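Hydrolase family protein (Deinococcus radiodurans R1, PDB 3CNH) probably acts as a phosphatase of the haloacid dehalogenase-like superfamily, hydrolysing phosphate esters at a metal-containing active site. Local coordinates at residues 141-147 / 165-170; 147-151 / 173-179. One frame throughout, in Å; residues are numbered along the deposited sequence. Where two conformers were deposited one is given.

Contact 1 (141-147 / 165-170); sequences KPNPAMY and DDRLQN. With NA (sodium ion), chain C; PO4 (phosphate ion), chain D.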
ATOM      1  N   LYS A 141      -4.157   1.668  -7.917  1.00 33.79           N
ATOM      2  CA  LYS A 141      -3.612   0.589  -8.709  1.00 34.10           C
ATOM      3  C   LYS A 141      -4.757  -0.411  -8.824  1.00 34.50           C
ATOM      4  O   LYS A 141      -5.516  -0.584  -7.868  1.00 36.27           O
ATOM      5  CB  LYS A 141      -2.421  -0.057  -7.992  1.00 36.35           C
ATOM      6  CG  LYS A 141      -1.239   0.831  -7.824  1.00 37.18           C
ATOM      7  CD  LYS A 141      -0.066   0.086  -7.142  1.00 38.52           C
ATOM      8  CE  LYS A 141      -0.401  -0.328  -5.773  1.00 36.80           C
ATOM      9  NZ  LYS A 141       0.742  -0.838  -4.976  1.00 37.38           N
ATOM     10  N   PRO A 142      -4.836  -1.156  -9.923  1.00 34.90           N
ATOM     11  CA  PRO A 142      -3.914  -1.261 -11.049  1.00 34.00           C
ATOM     12  C   PRO A 142      -4.271  -0.354 -12.227  1.00 32.56           C
ATOM     13  O   PRO A 142      -3.889  -0.610 -13.364  1.00 33.80           O
ATOM     14  CB  PRO A 142      -4.106  -2.724 -11.474  1.00 36.66           C
ATOM     15  CG  PRO A 142      -5.546  -2.933 -11.289  1.00 37.42           C
ATOM     16  CD  PRO A 142      -5.897  -2.173 -10.012  1.00 36.01           C
ATOM     17  N   ASN A 143      -5.050   0.674 -11.948  1.00 33.19           N
ATOM     18  CA  ASN A 143      -5.442   1.645 -12.999  1.00 32.54           C
ATOM     19  C   ASN A 143      -4.211   2.232 -13.679  1.00 33.04           C
ATOM     20  O   ASN A 143      -3.316   2.757 -13.007  1.00 32.02           O
ATOM     21  CB  ASN A 143      -6.278   2.766 -12.401  1.00 32.89           C
ATOM     22  CG  ASN A 143      -6.922   3.664 -13.447  1.00 35.04           C
ATOM     23  OD1 ASN A 143      -6.525   3.687 -14.622  1.00 35.01           O
ATOM     24  ND2 ASN A 143      -7.903   4.448 -13.011  1.00 34.47           N
ATOM     25  N   PRO A 144      -4.112   2.099 -15.006  1.00 33.58           N
ATOM     26  CA  PRO A 144      -2.949   2.704 -15.653  1.00 34.48           C
ATOM     27  C   PRO A 144      -2.771   4.181 -15.264  1.00 33.98           C
ATOM     28  O   PRO A 144      -1.653   4.681 -15.200  1.00 35.02           O
ATOM     29  CB  PRO A 144      -3.276   2.570 -17.142  1.00 35.03           C
ATOM     30  CG  PRO A 144      -4.189   1.351 -17.199  1.00 37.77           C
ATOM     31  CD  PRO A 144      -4.989   1.389 -15.950  1.00 34.08           C
ATOM     32  N   ALA A 145      -3.895   4.859 -15.017  1.00 32.37           N
ATOM     33  CA  ALA A 145      -3.835   6.294 -14.650  1.00 32.42           C
ATOM     34  C   ALA A 145      -3.045   6.532 -13.360  1.00 33.89           C
ATOM     35  O   ALA A 145      -2.447   7.602 -13.168  1.00 33.04           O
ATOM     36  CB  ALA A 145      -5.245   6.882 -14.503  1.00 31.26           C
HETATM   37  N   MSE A 146      -3.069   5.568 -12.450  1.00 33.12           N
HETATM   38  CA  MSE A 146      -2.332   5.744 -11.169  1.00 34.58           C
HETATM   39  C   MSE A 146      -0.830   5.792 -11.436  1.00 33.87           C
HETATM   40  O   MSE A 146      -0.088   6.596 -10.873  1.00 32.85           O
HETATM   41  CB  MSE A 146      -2.644   4.607 -10.228  1.00 35.81           C
HETATM   42  CG  MSE A 146      -1.877   4.537  -8.995  1.00 36.55           C
HETATM   43 SE   MSE A 146      -2.168   6.134  -7.877  0.75 40.59          SE
HETATM   44  CE  MSE A 146      -2.166   5.263  -6.075  1.00 40.05           C
ATOM     45  N   TYR A 147      -0.389   4.876 -12.282  1.00 34.79           N
ATOM     46  CA  TYR A 147       1.041   4.793 -12.610  1.00 33.81           C
ATOM     47  C   TYR A 147       1.488   6.079 -13.305  1.00 33.75           C
ATOM     48  O   TYR A 147       2.537   6.661 -12.992  1.00 35.31           O
ATOM     49  CB  TYR A 147       1.356   3.529 -13.448  1.00 34.34           C
ATOM     50  CG  TYR A 147       1.081   2.268 -12.698  1.00 32.55           C
ATOM     51  CD1 TYR A 147       1.920   1.830 -11.705  1.00 34.42           C
ATOM     52  CD2 TYR A 147      -0.126   1.562 -12.894  1.00 33.04           C
ATOM     53  CE1 TYR A 147       1.628   0.688 -10.969  1.00 37.03           C
ATOM     54  CE2 TYR A 147      -0.400   0.418 -12.166  1.00 34.63           C
ATOM     55  CZ  TYR A 147       0.464  -0.011 -11.217  1.00 39.09           C
ATOM     56  OH  TYR A 147       0.140  -1.144 -10.498  1.00 44.34           O
ATOM     57  N   ASP A 165       6.195  -4.174  -6.685  1.00 33.87           N
ATOM     58  CA  ASP A 165       4.849  -4.587  -6.173  1.00 33.86           C
ATOM     59  C   ASP A 165       4.849  -6.077  -5.983  1.00 32.74           C
ATOM     60  O   ASP A 165       5.568  -6.780  -6.661  1.00 32.79           O
ATOM     61  CB  ASP A 165       3.757  -4.169  -7.151  1.00 34.56           C
ATOM     62  CG  ASP A 165       2.361  -4.099  -6.515  1.00 35.21           C
ATOM     63  OD1 ASP A 165       1.726  -5.174  -6.274  1.00 35.55           O
ATOM     64  OD2 ASP A 165       1.889  -2.953  -6.342  1.00 37.04           O
ATOM     65  N   ASP A 166       3.998  -6.584  -5.096  1.00 33.36           N
ATOM     66  CA  ASP A 166       3.963  -8.043  -4.903  1.00 34.21           C
ATOM     67  C   ASP A 166       2.996  -8.743  -5.810  1.00 34.60           C
ATOM     68  O   ASP A 166       3.008  -9.960  -5.881  1.00 35.61           O
ATOM     69  CB  ASP A 166       3.729  -8.505  -3.458  1.00 34.89           C
ATOM     70  CG  ASP A 166       2.430  -8.080  -2.889  1.00 40.91           C
ATOM     71  OD1 ASP A 166       1.927  -7.011  -3.268  1.00 40.27           O
ATOM     72  OD2 ASP A 166       1.946  -8.783  -1.996  1.00 47.49           O
ATOM     73  N   ARG A 167       2.153  -7.961  -6.485  1.00 33.95           N
ATOM     74  CA  ARG A 167       1.140  -8.535  -7.381  1.00 34.69           C
ATOM     75  C   ARG A 167       1.540  -8.390  -8.849  1.00 34.94           C
ATOM     76  O   ARG A 167       1.769  -7.287  -9.332  1.00 34.97           O
ATOM     77  CB  ARG A 167      -0.224  -7.863  -7.148  1.00 37.11           C
ATOM     78  CG  ARG A 167      -0.703  -7.973  -5.718  1.00 39.88           C
ATOM     79  CD  ARG A 167      -2.077  -7.309  -5.517  1.00 44.27           C
ATOM     80  NE  ARG A 167      -2.368  -7.011  -4.108  1.00 49.34           N
ATOM     81  CZ  ARG A 167      -3.238  -7.690  -3.372  1.00 56.84           C
ATOM     82  NH1 ARG A 167      -3.930  -8.674  -3.910  1.00 54.27           N
ATOM     83  NH2 ARG A 167      -3.430  -7.356  -2.106  1.00 58.28           N
ATOM     84  N   LEU A 168       1.503  -9.516  -9.553  1.00 33.59           N
ATOM     85  CA  LEU A 168       1.830  -9.565 -10.973  1.00 33.20           C
ATOM     86  C   LEU A 168       0.955  -8.598 -11.775  1.00 32.73           C
ATOM     87  O   LEU A 168       1.442  -7.935 -12.667  1.00 32.52           O
ATOM     88  CB  LEU A 168       1.688 -10.961 -11.535  1.00 34.51           C
ATOM     89  CG  LEU A 168       2.013 -11.115 -13.017  1.00 34.56           C
ATOM     90  CD1 LEU A 168       3.479 -10.798 -13.345  1.00 35.97           C
ATOM     91  CD2 LEU A 168       1.621 -12.543 -13.408  1.00 40.86           C
ATOM     92  N   GLN A 169      -0.335  -8.553 -11.464  1.00 31.52           N
ATOM     93  CA  GLN A 169      -1.224  -7.645 -12.216  1.00 31.11           C
ATOM     94  C   GLN A 169      -0.737  -6.200 -12.150  1.00 31.70           C
ATOM     95  O   GLN A 169      -0.813  -5.441 -13.144  1.00 32.34           O
ATOM     96  CB  GLN A 169      -2.664  -7.758 -11.710  1.00 31.44           C
ATOM     97  CG  GLN A 169      -3.703  -6.934 -12.476  1.00 32.70           C
ATOM     98  CD  GLN A 169      -5.119  -7.196 -11.937  1.00 34.16           C
ATOM     99  OE1 GLN A 169      -5.283  -8.033 -11.037  1.00 34.43           O
ATOM    100  NE2 GLN A 169      -6.130  -6.481 -12.452  1.00 32.09           N
ATOM    101  N   ASN A 170      -0.206  -5.818 -10.991  1.00 32.64           N
ATOM    102  CA  ASN A 170       0.311  -4.442 -10.784  1.00 33.09           C
ATOM    103  C   ASN A 170       1.633  -4.235 -11.526  1.00 33.48           C
ATOM    104  O   ASN A 170       1.892  -3.173 -12.098  1.00 35.33           O
ATOM    105  CB  ASN A 170       0.423  -4.072  -9.317  1.00 33.09           C
ATOM    106  CG  ASN A 170      -0.913  -3.719  -8.715  1.00 39.31           C
ATOM    107  OD1 ASN A 170      -1.746  -3.156  -9.401  1.00 42.22           O
ATOM    108  ND2 ASN A 170      -1.086  -3.960  -7.440  1.00 36.24           N
TER
HETATM  109 NA    NA C 200       0.828  -5.192  -2.364  1.00 25.67          NA
HETATM  110  P   PO4 D 201      -0.697  -1.563  -1.159  0.75 27.09           P
HETATM  111  O1  PO4 D 201      -0.904  -0.935  -2.460  0.75 21.14           O
HETATM  112  O2  PO4 D 201      -0.244  -3.015  -1.356  0.75 26.60           O
HETATM  113  O3  PO4 D 201       0.166  -0.784  -0.155  0.75 24.64           O
HETATM  114  O4  PO4 D 201      -2.016  -1.772  -0.414  0.75 28.79           O
HETATM  115  O   HOH W   1      -0.265  -4.981  -4.322  1.00 25.51           O
HETATM  116  O   HOH W   2      -0.581  -6.638  -1.189  1.00 41.99           O
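Pro142 and Asn170 bring the two backbones together, with Pro142 CA 5.3 Å from Asn170 CA, where the loop ahead of helix 144-154 meets the first turn of helix 168-176. Pro142 follows a cis peptide bond; its CB lies 3.2 Å from Asn170 OD1, and its CG rests against the amide of Gln169. Gln169 reaches that ring with an extended chain, CG opposite the backbone N (chi1 -176°). Lys141 passes Asn170 at about a right angle, CB beside the amide, and runs on toward the strand end. A bend at chi3 (-64°) turns its tip to Asp165, whose side chain comes from the opposite direction. The resulting salt bridge, Lys141 NZ to Asp165 OD2 at 2.8 Å, meets the carboxylate oxygen nearly along its C-O bond. The same NZ donates to phosphate O1 (3.0 Å), and it also pairs with Asp10 in a salt bridge and donates to the carbonyl of Leu107. The arrangement is consistent with the active site of the haloacid dehalogenase-like fold, where a lysine and acidic residues at a strand end, here Asp165 and Asp166, gather round the phosphate and the metal. Asp166 OD1 binds the sodium ion at 2.3 Å, as do Asp10, Gly12, a phosphate oxygen and two waters. Asp165 is held from its other oxygen: OD1 accepts from Arg167 N through its anti lone pair, closing an Asx turn, and accepts a hydrogen bond from a sodium-bound water. A weak bond from Asn170 ND2 to the same OD1 helps orient the amide. Tyr147 approaches Asn170 at about a right angle, ring and amide planes 60° apart, leaving OH 3.0 Å from Asn170 OD1.

Contact 2 (147-151 / 173-179); sequences YRLGL and AARAVGM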
ATOM      1  N   TYR A 147      -0.389   4.876 -12.282  1.00 34.79           N
ATOM      2  CA  TYR A 147       1.041   4.793 -12.610  1.00 33.81           C
ATOM      3  C   TYR A 147       1.488   6.079 -13.305  1.00 33.75           C
ATOM      4  O   TYR A 147       2.537   6.661 -12.992  1.00 35.31           O
ATOM      5  CB  TYR A 147       1.356   3.529 -13.448  1.00 34.34           C
ATOM      6  CG  TYR A 147       1.081   2.268 -12.698  1.00 32.55           C
ATOM      7  CD1 TYR A 147       1.920   1.830 -11.705  1.00 34.42           C
ATOM      8  CD2 TYR A 147      -0.126   1.562 -12.894  1.00 33.04           C
ATOM      9  CE1 TYR A 147       1.628   0.688 -10.969  1.00 37.03           C
ATOM     10  CE2 TYR A 147      -0.400   0.418 -12.166  1.00 34.63           C
ATOM     11  CZ  TYR A 147       0.464  -0.011 -11.217  1.00 39.09           C
ATOM     12  OH  TYR A 147       0.140  -1.144 -10.498  1.00 44.34           O
ATOM     13  N   ARG A 148       0.678   6.511 -14.248  1.00 33.66           N
ATOM     14  CA  ARG A 148       0.976   7.727 -15.015  0.50 33.98           C
ATOM     15  C   ARG A 148       1.018   8.944 -14.089  1.00 34.47           C
ATOM     16  O   ARG A 148       1.838   9.828 -14.234  1.00 34.26           O
ATOM     17  CB  ARG A 148      -0.005   7.922 -16.184  0.50 34.94           C
ATOM     18  CG  ARG A 148       0.104   6.789 -17.226  0.50 34.15           C
ATOM     19  CD  ARG A 148      -0.609   7.052 -18.547  0.50 37.34           C
ATOM     20  NE  ARG A 148      -0.059   6.170 -19.581  0.50 36.02           N
ATOM     21  CZ  ARG A 148      -0.686   5.104 -20.060  0.50 37.14           C
ATOM     22  NH1 ARG A 148      -1.919   4.825 -19.682  0.50 36.14           N
ATOM     23  NH2 ARG A 148      -0.098   4.356 -20.972  0.50 32.96           N
ATOM     24  N   LEU A 149       0.120   8.953 -13.122  1.00 33.55           N
ATOM     25  CA  LEU A 149       0.055  10.084 -12.167  1.00 33.23           C
ATOM     26  C   LEU A 149       1.323  10.128 -11.324  1.00 32.78           C
ATOM     27  O   LEU A 149       1.946  11.173 -11.092  1.00 33.63           O
ATOM     28  CB  LEU A 149      -1.195   9.963 -11.307  1.00 32.56           C
ATOM     29  CG  LEU A 149      -1.429  11.097 -10.317  1.00 34.40           C
ATOM     30  CD1 LEU A 149      -1.299  12.516 -10.943  1.00 33.69           C
ATOM     31  CD2 LEU A 149      -2.804  10.842  -9.647  1.00 32.42           C
ATOM     32  N   GLY A 150       1.778   8.958 -10.927  1.00 34.76           N
ATOM     33  CA  GLY A 150       2.987   8.868 -10.096  1.00 34.57           C
ATOM     34  C   GLY A 150       4.194   9.428 -10.854  1.00 34.17           C
ATOM     35  O   GLY A 150       5.000  10.204 -10.337  1.00 33.40           O
ATOM     36  N   LEU A 151       4.285   9.020 -12.113  1.00 33.98           N
ATOM     37  CA  LEU A 151       5.344   9.482 -13.000  1.00 33.23           C
ATOM     38  C   LEU A 151       5.285  11.005 -13.179  1.00 32.82           C
ATOM     39  O   LEU A 151       6.311  11.713 -13.160  1.00 32.56           O
ATOM     40  CB  LEU A 151       5.253   8.803 -14.377  1.00 33.33           C
ATOM     41  CG  LEU A 151       5.592   7.314 -14.360  1.00 35.07           C
ATOM     42  CD1 LEU A 151       5.309   6.702 -15.733  1.00 35.23           C
ATOM     43  CD2 LEU A 151       7.052   7.028 -13.900  1.00 33.64           C
ATOM     44  N   ALA A 173       0.755  -3.884 -15.195  1.00 32.10           N
ATOM     45  CA  ALA A 173       0.127  -2.582 -15.494  1.00 33.67           C
ATOM     46  C   ALA A 173       1.168  -1.477 -15.571  1.00 33.57           C
ATOM     47  O   ALA A 173       1.123  -0.619 -16.433  1.00 35.03           O
ATOM     48  CB  ALA A 173      -0.975  -2.233 -14.444  1.00 34.04           C
ATOM     49  N   ALA A 174       2.126  -1.549 -14.673  1.00 32.28           N
ATOM     50  CA  ALA A 174       3.232  -0.585 -14.652  1.00 31.63           C
ATOM     51  C   ALA A 174       4.011  -0.695 -15.961  1.00 31.12           C
ATOM     52  O   ALA A 174       4.341   0.297 -16.627  1.00 32.14           O
ATOM     53  CB  ALA A 174       4.154  -0.842 -13.449  1.00 31.79           C
ATOM     54  N   ARG A 175       4.341  -1.916 -16.343  1.00 31.88           N
ATOM     55  CA  ARG A 175       5.097  -2.111 -17.587  1.00 31.73           C
ATOM     56  C   ARG A 175       4.313  -1.623 -18.813  1.00 32.47           C
ATOM     57  O   ARG A 175       4.913  -1.157 -19.801  1.00 32.79           O
ATOM     58  CB  ARG A 175       5.480  -3.567 -17.770  1.00 31.98           C
ATOM     59  CG  ARG A 175       6.473  -4.034 -16.711  1.00 31.91           C
ATOM     60  CD  ARG A 175       6.704  -5.510 -16.861  1.00 34.32           C
ATOM     61  NE  ARG A 175       7.802  -5.922 -16.001  1.00 35.59           N
ATOM     62  CZ  ARG A 175       7.978  -7.156 -15.582  1.00 37.28           C
ATOM     63  NH1 ARG A 175       7.110  -8.095 -15.896  1.00 38.68           N
ATOM     64  NH2 ARG A 175       8.992  -7.427 -14.785  1.00 36.96           N
ATOM     65  N   ALA A 176       2.997  -1.708 -18.716  1.00 32.63           N
ATOM     66  CA  ALA A 176       2.121  -1.340 -19.852  1.00 32.38           C
ATOM     67  C   ALA A 176       2.154   0.159 -20.108  1.00 32.23           C
ATOM     68  O   ALA A 176       1.813   0.600 -21.208  1.00 33.38           O
ATOM     69  CB  ALA A 176       0.654  -1.812 -19.645  1.00 33.96           C
ATOM     70  N   VAL A 177       2.543   0.930 -19.097  1.00 32.91           N
ATOM     71  CA  VAL A 177       2.671   2.407 -19.259  1.00 32.87           C
ATOM     72  C   VAL A 177       4.108   2.811 -19.566  1.00 34.87           C
ATOM     73  O   VAL A 177       4.436   3.983 -19.742  1.00 35.06           O
ATOM     74  CB  VAL A 177       2.106   3.245 -18.088  1.00 33.85           C
ATOM     75  CG1 VAL A 177       0.616   2.814 -17.794  1.00 34.24           C
ATOM     76  CG2 VAL A 177       2.991   3.189 -16.844  1.00 35.07           C
ATOM     77  N   GLY A 178       4.959   1.798 -19.650  1.00 32.46           N
ATOM     78  CA  GLY A 178       6.361   1.986 -20.014  1.00 32.58           C
ATOM     79  C   GLY A 178       7.399   1.943 -18.915  1.00 32.56           C
ATOM     80  O   GLY A 178       8.580   2.166 -19.152  1.00 34.50           O
HETATM   81  N   MSE A 179       6.955   1.698 -17.706  1.00 32.96           N
HETATM   82  CA  MSE A 179       7.856   1.621 -16.543  1.00 32.88           C
HETATM   83  C   MSE A 179       8.564   0.280 -16.484  1.00 33.24           C
HETATM   84  O   MSE A 179       8.087  -0.721 -17.026  1.00 34.09           O
HETATM   85  CB  MSE A 179       7.085   1.779 -15.204  1.00 34.35           C
HETATM   86  CG  MSE A 179       6.461   3.140 -15.017  1.00 35.06           C
HETATM   87 SE   MSE A 179       5.350   3.121 -13.466  0.75 31.86          SE
HETATM   88  CE  MSE A 179       6.613   3.309 -12.117  1.00 35.31           C
TER
HETATM   89  O   HOH W   3       3.039   6.271 -20.122  1.00 37.41           O
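Tyr147 lays one ring face over Ala174 and the carbonyl carbon of Ala173. Ala174 CA sits above the middle of the ring, and Ala174 CB makes a CH-pi contact 4.2 Å from the centroid, 27° off the normal. Ala173 CB touches farther out, 3.5 Å from Tyr147 CE2. At the root of the side chain, Tyr147 CB meets Val177 CG2, while Met179 SE forms an oblique Met-aromatic contact, 5.2 Å from the centroid. Val177 divides its branches: CG2 turns to Tyr147, whereas CG1, opposite the carbonyl carbon (chi1 -53°), lies 3.5 Å from Arg148 CZ over the centre of the guanidinium face. That contact is tentative, as is a water accepting from Arg148 NE and donating to Val177 O at 2.7 Å, because Arg148 has two conformers. Deeper in, Leu151 and Met179 run antiparallel alongside each other, with Leu151 CD1 3.8 Å from Met179 CG; both side chains touch Phe8 and Ala161 of the central sheet. What sets Val177 and Met179 in place is the helix end, a Schellman motif: Gly178 takes a positive phi (103°), Met179 N bonds back to Ala174 O and Gly178 N to Arg175 O. Val177 N is a second donor to Ala174 O, from the opposite face. The motif leads the chain into strand 180-183, completing a beta-alpha-beta unit beside which helix 144-154 packs, as in the Rossmann-like core of the superfamily.

In the fold
Contacts 1 and 2 follow the same pair of helices, 144-154 and 168-176, from their N-terminal ends outward, and their centres lie 8 Å apart. Tyr147 belongs to both, its hydroxyl end in contact 1 and its ring and CB in contact 2. The seam is continuous: Pro142 O packs 3.5 Å from Ala173 CB, and Pro144 O lies 3.9 Å from Val177 CG1. Character changes along it, from charged and polar around the sodium and phosphate ions in contact 1 to mainly apolar in contact 2. The nearest atom of the Tyr147 side chain, its hydroxyl, is about 9 Å from the sodium ion, and the ring and CB that make contact 2 lie farther from it.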